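Local coordinates for periplasmic binding protein/LacI transcriptional regulator (PDB 4YLE), which probably binds a sugar or sugar-like ligand in the periplasm for delivery to an ABC transporter, at residues L157-V170 and M217-G230. Numbering follows the deposited sequence.
Sequences LAKKLKAGDQVGIV and MLNEYPNLKALLCG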
ATOM      1  N   LEU A 157      13.174   8.996  12.006  1.00 22.09           N
ATOM      2  CA  LEU A 157      13.753   8.039  12.932  1.00 21.55           C
ATOM      3  C   LEU A 157      15.246   8.224  13.097  1.00 23.89           C
ATOM      4  O   LEU A 157      15.760   8.179  14.217  1.00 25.69           O
ATOM      5  CB  LEU A 157      13.476   6.620  12.457  1.00 20.58           C
ATOM      6  CG  LEU A 157      14.117   5.483  13.262  1.00 21.25           C
ATOM      7  CD1 LEU A 157      13.648   5.446  14.730  1.00 21.49           C
ATOM      8  CD2 LEU A 157      13.796   4.161  12.550  1.00 21.53           C
ATOM      9  N   ALA A 158      15.958   8.424  11.998  1.00 24.15           N
ATOM     10  CA  ALA A 158      17.422   8.562  12.071  1.00 26.48           C
ATOM     11  C   ALA A 158      17.840   9.675  13.012  1.00 32.73           C
ATOM     12  O   ALA A 158      18.861   9.563  13.689  1.00 37.70           O
ATOM     13  CB  ALA A 158      17.995   8.810  10.692  1.00 29.81           C
ATOM     14  N   LYS A 159      17.049  10.743  13.080  1.00 28.78           N
ATOM     15  CA  LYS A 159      17.386  11.872  13.946  1.00 39.20           C
ATOM     16  C   LYS A 159      17.414  11.444  15.415  1.00 37.81           C
ATOM     17  O   LYS A 159      18.109  12.059  16.240  1.00 33.13           O
ATOM     18  CB  LYS A 159      16.389  13.023  13.776  1.00 34.34           C
ATOM     19  CG  LYS A 159      16.114  13.470  12.361  1.00 48.20           C
ATOM     20  CD  LYS A 159      17.375  13.607  11.526  1.00 58.13           C
ATOM     21  CE  LYS A 159      17.035  13.723  10.041  1.00 60.38           C
ATOM     22  NZ  LYS A 159      17.884  12.809   9.210  1.00 53.56           N
ATOM     23  N   LYS A 160      16.650  10.395  15.728  1.00 32.71           N
ATOM     24  CA  LYS A 160      16.456   9.943  17.106  1.00 29.54           C
ATOM     25  C   LYS A 160      17.440   8.852  17.490  1.00 40.14           C
ATOM     26  O   LYS A 160      17.628   8.562  18.678  1.00 38.17           O
ATOM     27  CB  LYS A 160      15.014   9.458  17.297  1.00 37.42           C
ATOM     28  CG  LYS A 160      14.001  10.593  17.258  1.00 43.93           C
ATOM     29  CD  LYS A 160      12.990  10.492  18.378  1.00 59.94           C
ATOM     30  CE  LYS A 160      12.368  11.848  18.703  1.00 64.15           C
ATOM     31  NZ  LYS A 160      11.406  11.710  19.831  1.00 70.37           N
ATOM     32  N   LEU A 161      18.076   8.269  16.478  1.00 30.97           N
ATOM     33  CA  LEU A 161      19.043   7.207  16.656  1.00 29.64           C
ATOM     34  C   LEU A 161      20.427   7.755  16.537  1.00 35.41           C
ATOM     35  O   LEU A 161      20.622   8.968  16.463  1.00 32.93           O
ATOM     36  CB  LEU A 161      18.847   6.095  15.618  1.00 24.64           C
ATOM     37  CG  LEU A 161      17.530   5.337  15.689  1.00 24.55           C
ATOM     38  CD1 LEU A 161      17.415   4.232  14.632  1.00 22.88           C
ATOM     39  CD2 LEU A 161      17.328   4.740  17.053  1.00 29.65           C
ATOM     40  N   LYS A 162      21.399   6.854  16.545  1.00 34.91           N
ATOM     41  CA  LYS A 162      22.776   7.240  16.336  1.00 39.43           C
ATOM     42  C   LYS A 162      23.482   6.213  15.481  1.00 34.04           C
ATOM     43  O   LYS A 162      23.029   5.080  15.332  1.00 32.38           O
ATOM     44  CB  LYS A 162      23.505   7.411  17.673  1.00 39.74           C
ATOM     45  CG  LYS A 162      23.516   6.180  18.540  1.00 36.23           C
ATOM     46  CD  LYS A 162      24.155   6.470  19.916  1.00 38.85           C
ATOM     47  CE  LYS A 162      24.275   5.199  20.736  1.00 44.98           C
ATOM     48  NZ  LYS A 162      22.974   4.471  20.843  1.00 47.46           N
ATOM     49  N   ALA A 163      24.593   6.645  14.904  1.00 35.66           N
ATOM     50  CA  ALA A 163      25.447   5.784  14.108  1.00 36.21           C
ATOM     51  C   ALA A 163      25.751   4.483  14.829  1.00 34.63           C
ATOM     52  O   ALA A 163      26.022   4.477  16.044  1.00 35.60           O
ATOM     53  CB  ALA A 163      26.736   6.520  13.763  1.00 44.14           C
ATOM     54  N   GLY A 164      25.710   3.384  14.076  1.00 35.62           N
ATOM     55  CA  GLY A 164      25.962   2.057  14.610  1.00 30.59           C
ATOM     56  C   GLY A 164      24.759   1.368  15.244  1.00 28.75           C
ATOM     57  O   GLY A 164      24.810   0.170  15.547  1.00 37.28           O
ATOM     58  N   ASP A 165      23.679   2.107  15.471  1.00 31.13           N
ATOM     59  CA  ASP A 165      22.477   1.491  16.041  1.00 26.21           C
ATOM     60  C   ASP A 165      21.894   0.412  15.126  1.00 32.44           C
ATOM     61  O   ASP A 165      21.722   0.642  13.940  1.00 28.55           O
ATOM     62  CB  ASP A 165      21.390   2.524  16.296  1.00 25.51           C
ATOM     63  CG  ASP A 165      21.622   3.338  17.548  1.00 26.99           C
ATOM     64  OD1 ASP A 165      22.586   3.066  18.290  1.00 28.48           O
ATOM     65  OD2 ASP A 165      20.801   4.243  17.783  1.00 30.71           O
ATOM     66  N   GLN A 166      21.587  -0.741  15.711  1.00 28.13           N
ATOM     67  CA  GLN A 166      20.943  -1.855  15.025  1.00 25.54           C
ATOM     68  C   GLN A 166      19.445  -1.636  14.851  1.00 26.70           C
ATOM     69  O   GLN A 166      18.744  -1.300  15.802  1.00 21.11           O
ATOM     70  CB  GLN A 166      21.149  -3.143  15.815  1.00 25.32           C
ATOM     71  CG  GLN A 166      22.601  -3.639  15.850  1.00 25.39           C
ATOM     72  CD  GLN A 166      22.760  -4.865  16.697  1.00 27.40           C
ATOM     73  OE1 GLN A 166      21.943  -5.139  17.572  1.00 32.62           O
ATOM     74  NE2 GLN A 166      23.832  -5.619  16.452  1.00 39.92           N
ATOM     75  N   VAL A 167      18.932  -1.852  13.641  1.00 20.47           N
ATOM     76  CA  VAL A 167      17.495  -1.792  13.403  1.00 18.99           C
ATOM     77  C   VAL A 167      17.046  -2.960  12.522  1.00 18.36           C
ATOM     78  O   VAL A 167      17.869  -3.566  11.841  1.00 19.11           O
ATOM     79  CB  VAL A 167      17.112  -0.431  12.751  1.00 19.05           C
ATOM     80  CG1 VAL A 167      17.769   0.703  13.554  1.00 19.88           C
ATOM     81  CG2 VAL A 167      17.568  -0.387  11.307  1.00 23.24           C
ATOM     82  N   GLY A 168      15.753  -3.274  12.580  1.00 17.24           N
ATOM     83  CA  GLY A 168      15.141  -4.275  11.735  1.00 17.50           C
ATOM     84  C   GLY A 168      14.062  -3.657  10.898  1.00 17.20           C
ATOM     85  O   GLY A 168      13.417  -2.705  11.318  1.00 16.50           O
ATOM     86  N   ILE A 169      13.892  -4.194   9.684  1.00 16.12           N
ATOM     87  CA  ILE A 169      12.828  -3.770   8.777  1.00 15.00           C
ATOM     88  C   ILE A 169      11.795  -4.889   8.644  1.00 17.42           C
ATOM     89  O   ILE A 169      12.119  -6.025   8.270  1.00 16.20           O
ATOM     90  CB  ILE A 169      13.391  -3.393   7.402  1.00 16.88           C
ATOM     91  CG1 ILE A 169      14.364  -2.240   7.571  1.00 16.01           C
ATOM     92  CG2 ILE A 169      12.264  -3.019   6.417  1.00 18.87           C
ATOM     93  CD1 ILE A 169      15.078  -1.807   6.286  1.00 16.85           C
ATOM     94  N   VAL A 170      10.560  -4.550   8.971  1.00 17.21           N
ATOM     95  CA  VAL A 170       9.427  -5.441   8.809  1.00 15.30           C
ATOM     96  C   VAL A 170       8.723  -5.040   7.502  1.00 18.50           C
ATOM     97  O   VAL A 170       8.115  -3.983   7.409  1.00 20.70           O
ATOM     98  CB  VAL A 170       8.473  -5.384   9.998  1.00 14.68           C
ATOM     99  CG1 VAL A 170       7.412  -6.500   9.878  1.00 19.88           C
ATOM    100  CG2 VAL A 170       9.235  -5.542  11.288  1.00 15.72           C
HETATM  101  N   MSE A 217      12.819 -10.617  15.845  1.00 18.68           N
HETATM  102  CA  MSE A 217      13.941  -9.699  15.701  1.00 18.87           C
HETATM  103  C   MSE A 217      14.435  -9.200  17.072  1.00 19.18           C
HETATM  104  O   MSE A 217      15.632  -9.108  17.297  1.00 19.85           O
HETATM  105  CB  MSE A 217      13.547  -8.508  14.821  1.00 18.28           C
HETATM  106  CG  MSE A 217      13.472  -8.870  13.412  1.00 18.35           C
HETATM  107 SE   MSE A 217      12.808  -7.306  12.443  1.00 28.95          SE
HETATM  108  CE  MSE A 217      12.987  -8.130  10.657  1.00 18.12           C
ATOM    109  N   LEU A 218      13.498  -8.867  17.963  1.00 18.72           N
ATOM    110  CA  LEU A 218      13.846  -8.465  19.314  1.00 19.24           C
ATOM    111  C   LEU A 218      14.565  -9.588  20.049  1.00 19.88           C
ATOM    112  O   LEU A 218      15.526  -9.355  20.801  1.00 22.97           O
ATOM    113  CB  LEU A 218      12.589  -8.041  20.090  1.00 18.80           C
ATOM    114  CG  LEU A 218      11.962  -6.760  19.546  1.00 18.25           C
ATOM    115  CD1 LEU A 218      10.516  -6.661  20.023  1.00 24.54           C
ATOM    116  CD2 LEU A 218      12.723  -5.528  19.960  1.00 20.53           C
ATOM    117  N   ASN A 219      14.106 -10.814  19.851  1.00 19.91           N
ATOM    118  CA  ASN A 219      14.790 -11.953  20.472  1.00 20.72           C
ATOM    119  C   ASN A 219      16.185 -12.146  19.884  1.00 21.33           C
ATOM    120  O   ASN A 219      17.132 -12.451  20.617  1.00 22.10           O
ATOM    121  CB  ASN A 219      13.980 -13.245  20.323  1.00 20.90           C
ATOM    122  CG  ASN A 219      12.770 -13.289  21.237  1.00 22.92           C
ATOM    123  OD1 ASN A 219      12.829 -12.842  22.371  1.00 27.53           O
ATOM    124  ND2 ASN A 219      11.678 -13.856  20.756  1.00 20.92           N
ATOM    125  N   GLU A 220      16.309 -11.990  18.569  1.00 21.02           N
ATOM    126  CA  GLU A 220      17.600 -12.220  17.894  1.00 21.08           C
ATOM    127  C   GLU A 220      18.631 -11.145  18.239  1.00 21.10           C
ATOM    128  O   GLU A 220      19.837 -11.426  18.332  1.00 21.83           O
ATOM    129  CB  GLU A 220      17.409 -12.279  16.361  1.00 20.91           C
ATOM    130  CG  GLU A 220      18.663 -12.769  15.616  1.00 28.93           C
ATOM    131  CD  GLU A 220      18.442 -12.913  14.105  1.00 38.08           C
ATOM    132  OE1 GLU A 220      17.303 -12.746  13.626  1.00 32.19           O
ATOM    133  OE2 GLU A 220      19.418 -13.208  13.396  1.00 35.13           O
ATOM    134  N   TYR A 221      18.138  -9.906  18.391  1.00 21.23           N
ATOM    135  CA  TYR A 221      18.978  -8.744  18.621  1.00 20.49           C
ATOM    136  C   TYR A 221      18.620  -8.024  19.921  1.00 21.07           C
ATOM    137  O   TYR A 221      17.814  -7.110  19.949  1.00 20.63           O
ATOM    138  CB  TYR A 221      18.864  -7.797  17.423  1.00 19.33           C
ATOM    139  CG  TYR A 221      19.418  -8.472  16.198  1.00 19.08           C
ATOM    140  CD1 TYR A 221      20.777  -8.586  16.029  1.00 22.12           C
ATOM    141  CD2 TYR A 221      18.575  -9.022  15.228  1.00 22.59           C
ATOM    142  CE1 TYR A 221      21.299  -9.218  14.931  1.00 25.57           C
ATOM    143  CE2 TYR A 221      19.097  -9.667  14.122  1.00 30.23           C
ATOM    144  CZ  TYR A 221      20.461  -9.759  13.992  1.00 31.32           C
ATOM    145  OH  TYR A 221      20.989 -10.389  12.904  1.00 39.60           O
ATOM    146  N   PRO A 222      19.248  -8.429  21.012  1.00 22.30           N
ATOM    147  CA  PRO A 222      19.002  -7.774  22.293  1.00 23.13           C
ATOM    148  C   PRO A 222      19.312  -6.279  22.275  1.00 23.18           C
ATOM    149  O   PRO A 222      18.760  -5.530  23.079  1.00 27.14           O
ATOM    150  CB  PRO A 222      19.945  -8.511  23.264  1.00 26.58           C
ATOM    151  CG  PRO A 222      20.330  -9.763  22.570  1.00 25.31           C
ATOM    152  CD  PRO A 222      20.193  -9.542  21.101  1.00 23.17           C
ATOM    153  N   ASN A 223      20.159  -5.848  21.356  1.00 24.00           N
ATOM    154  CA  ASN A 223      20.534  -4.447  21.248  1.00 28.05           C
ATOM    155  C   ASN A 223      19.759  -3.669  20.169  1.00 21.07           C
ATOM    156  O   ASN A 223      20.126  -2.558  19.827  1.00 24.15           O
ATOM    157  CB  ASN A 223      22.030  -4.358  20.965  1.00 37.55           C
ATOM    158  CG  ASN A 223      22.854  -5.175  21.946  1.00 42.79           C
ATOM    159  OD1 ASN A 223      23.469  -6.190  21.598  1.00 44.25           O
ATOM    160  ND2 ASN A 223      22.859  -4.734  23.183  1.00 30.00           N
ATOM    161  N   LEU A 224      18.686  -4.255  19.661  1.00 20.81           N
ATOM    162  CA  LEU A 224      17.888  -3.610  18.632  1.00 19.06           C
ATOM    163  C   LEU A 224      17.355  -2.268  19.110  1.00 19.26           C
ATOM    164  O   LEU A 224      16.876  -2.157  20.235  1.00 21.32           O
ATOM    165  CB  LEU A 224      16.716  -4.505  18.221  1.00 18.52           C
ATOM    166  CG  LEU A 224      16.191  -4.172  16.826  1.00 18.12           C
ATOM    167  CD1 LEU A 224      17.179  -4.690  15.797  1.00 21.43           C
ATOM    168  CD2 LEU A 224      14.799  -4.767  16.607  1.00 24.06           C
ATOM    169  N   LYS A 225      17.427  -1.249  18.250  1.00 20.07           N
ATOM    170  CA  LYS A 225      16.996   0.092  18.645  1.00 22.77           C
ATOM    171  C   LYS A 225      15.721   0.565  17.959  1.00 18.13           C
ATOM    172  O   LYS A 225      15.084   1.498  18.439  1.00 21.81           O
ATOM    173  CB  LYS A 225      18.107   1.087  18.346  1.00 24.72           C
ATOM    174  CG  LYS A 225      19.345   0.853  19.157  1.00 26.11           C
ATOM    175  CD  LYS A 225      19.130   1.296  20.592  1.00 29.76           C
ATOM    176  CE  LYS A 225      20.459   1.368  21.324  1.00 48.19           C
ATOM    177  NZ  LYS A 225      20.321   2.020  22.651  1.00 64.08           N
ATOM    178  N   ALA A 226      15.341  -0.060  16.841  1.00 18.04           N
ATOM    179  CA  ALA A 226      14.148   0.352  16.138  1.00 18.54           C
ATOM    180  C   ALA A 226      13.647  -0.731  15.204  1.00 16.05           C
ATOM    181  O   ALA A 226      14.401  -1.588  14.733  1.00 18.05           O
ATOM    182  CB  ALA A 226      14.406   1.607  15.345  1.00 18.08           C
ATOM    183  N   LEU A 227      12.355  -0.662  14.953  1.00 15.10           N
ATOM    184  CA  LEU A 227      11.688  -1.504  13.980  1.00 17.65           C
ATOM    185  C   LEU A 227      11.004  -0.611  12.968  1.00 16.27           C
ATOM    186  O   LEU A 227      10.151   0.182  13.338  1.00 17.42           O
ATOM    187  CB  LEU A 227      10.656  -2.383  14.661  1.00 18.51           C
ATOM    188  CG  LEU A 227      11.267  -3.451  15.574  1.00 16.67           C
ATOM    189  CD1 LEU A 227      10.314  -3.886  16.704  1.00 18.68           C
ATOM    190  CD2 LEU A 227      11.729  -4.649  14.763  1.00 17.98           C
ATOM    191  N   LEU A 228      11.393  -0.750  11.699  1.00 14.75           N
ATOM    192  CA  LEU A 228      10.852   0.082  10.640  1.00 17.12           C
ATOM    193  C   LEU A 228       9.865  -0.779   9.856  1.00 12.72           C
ATOM    194  O   LEU A 228      10.277  -1.757   9.215  1.00 14.64           O
ATOM    195  CB  LEU A 228      11.955   0.601   9.721  1.00 16.73           C
ATOM    196  CG  LEU A 228      13.044   1.503  10.312  1.00 15.73           C
ATOM    197  CD1 LEU A 228      13.993   0.746  11.220  1.00 17.87           C
ATOM    198  CD2 LEU A 228      13.808   2.176   9.180  1.00 18.55           C
ATOM    199  N   CYS A 229       8.583  -0.426   9.903  1.00 15.28           N
ATOM    200  CA  CYS A 229       7.520  -1.281   9.399  1.00 14.00           C
ATOM    201  C   CYS A 229       6.890  -0.710   8.163  1.00 14.94           C
ATOM    202  O   CYS A 229       6.561   0.474   8.129  1.00 15.83           O
ATOM    203  CB  CYS A 229       6.444  -1.496  10.457  1.00 15.24           C
ATOM    204  SG  CYS A 229       7.097  -2.205  11.968  1.00 16.11           S
ATOM    205  N   GLY A 230       6.700  -1.579   7.176  1.00 11.40           N
ATOM    206  CA  GLY A 230       6.169  -1.200   5.889  1.00 12.34           C
ATOM    207  C   GLY A 230       4.715  -0.722   5.877  1.00 14.09           C
ATOM    208  O   GLY A 230       4.275  -0.083   4.928  1.00 15.73           O
TER
HETATM  209  O   HOH W   1      22.229  -1.405  18.515  1.00 24.13           O
HETATM  210  O   HOH W   2      21.736  -7.155  19.290  1.00 31.17           O
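Selenomethionine Met217, near the end of helix 207-220, lays its SE over Gly168 CA at 3.9 Å, an approach open because this glycine has no side chain. Strands 166-171 and 226-229 are the central pair of the four-stranded parallel sheet in one lobe of this periplasmic-binding-protein fold, and helices 146-160 and 207-220 lead into them on opposite faces. Extended beyond CG (chi2 175°), Met217 carries CE onward to Ile169 O. In the following turn, one water joins Gln166 OE1 to Asn223 N and OD1, while a second links Gln166 N to Asn223 O. Leu224 CD1 packs against the backbone of Val167, and Lys225 N donates to Gln166 O at 2.8 Å. The Lys225 chain, bent at chi2 (-74°), passes Asp165, whose carboxylate is salt-bridged to Lys162 through the syn lone pair of OD1. Ala226 CB touches both Leu157 CD2 and Val167 CG1, its O accepting from Gly168 N, whereas its own buried N lacks a partner. Leu228 then bonds through N to Gly168 O and through O to Val170 N, its CG 3.6 Å from Leu157 CD2. Beyond Cys229, whose SG touches Val170 CB, Gly230 N donates to Val170 O at 2.8 Å.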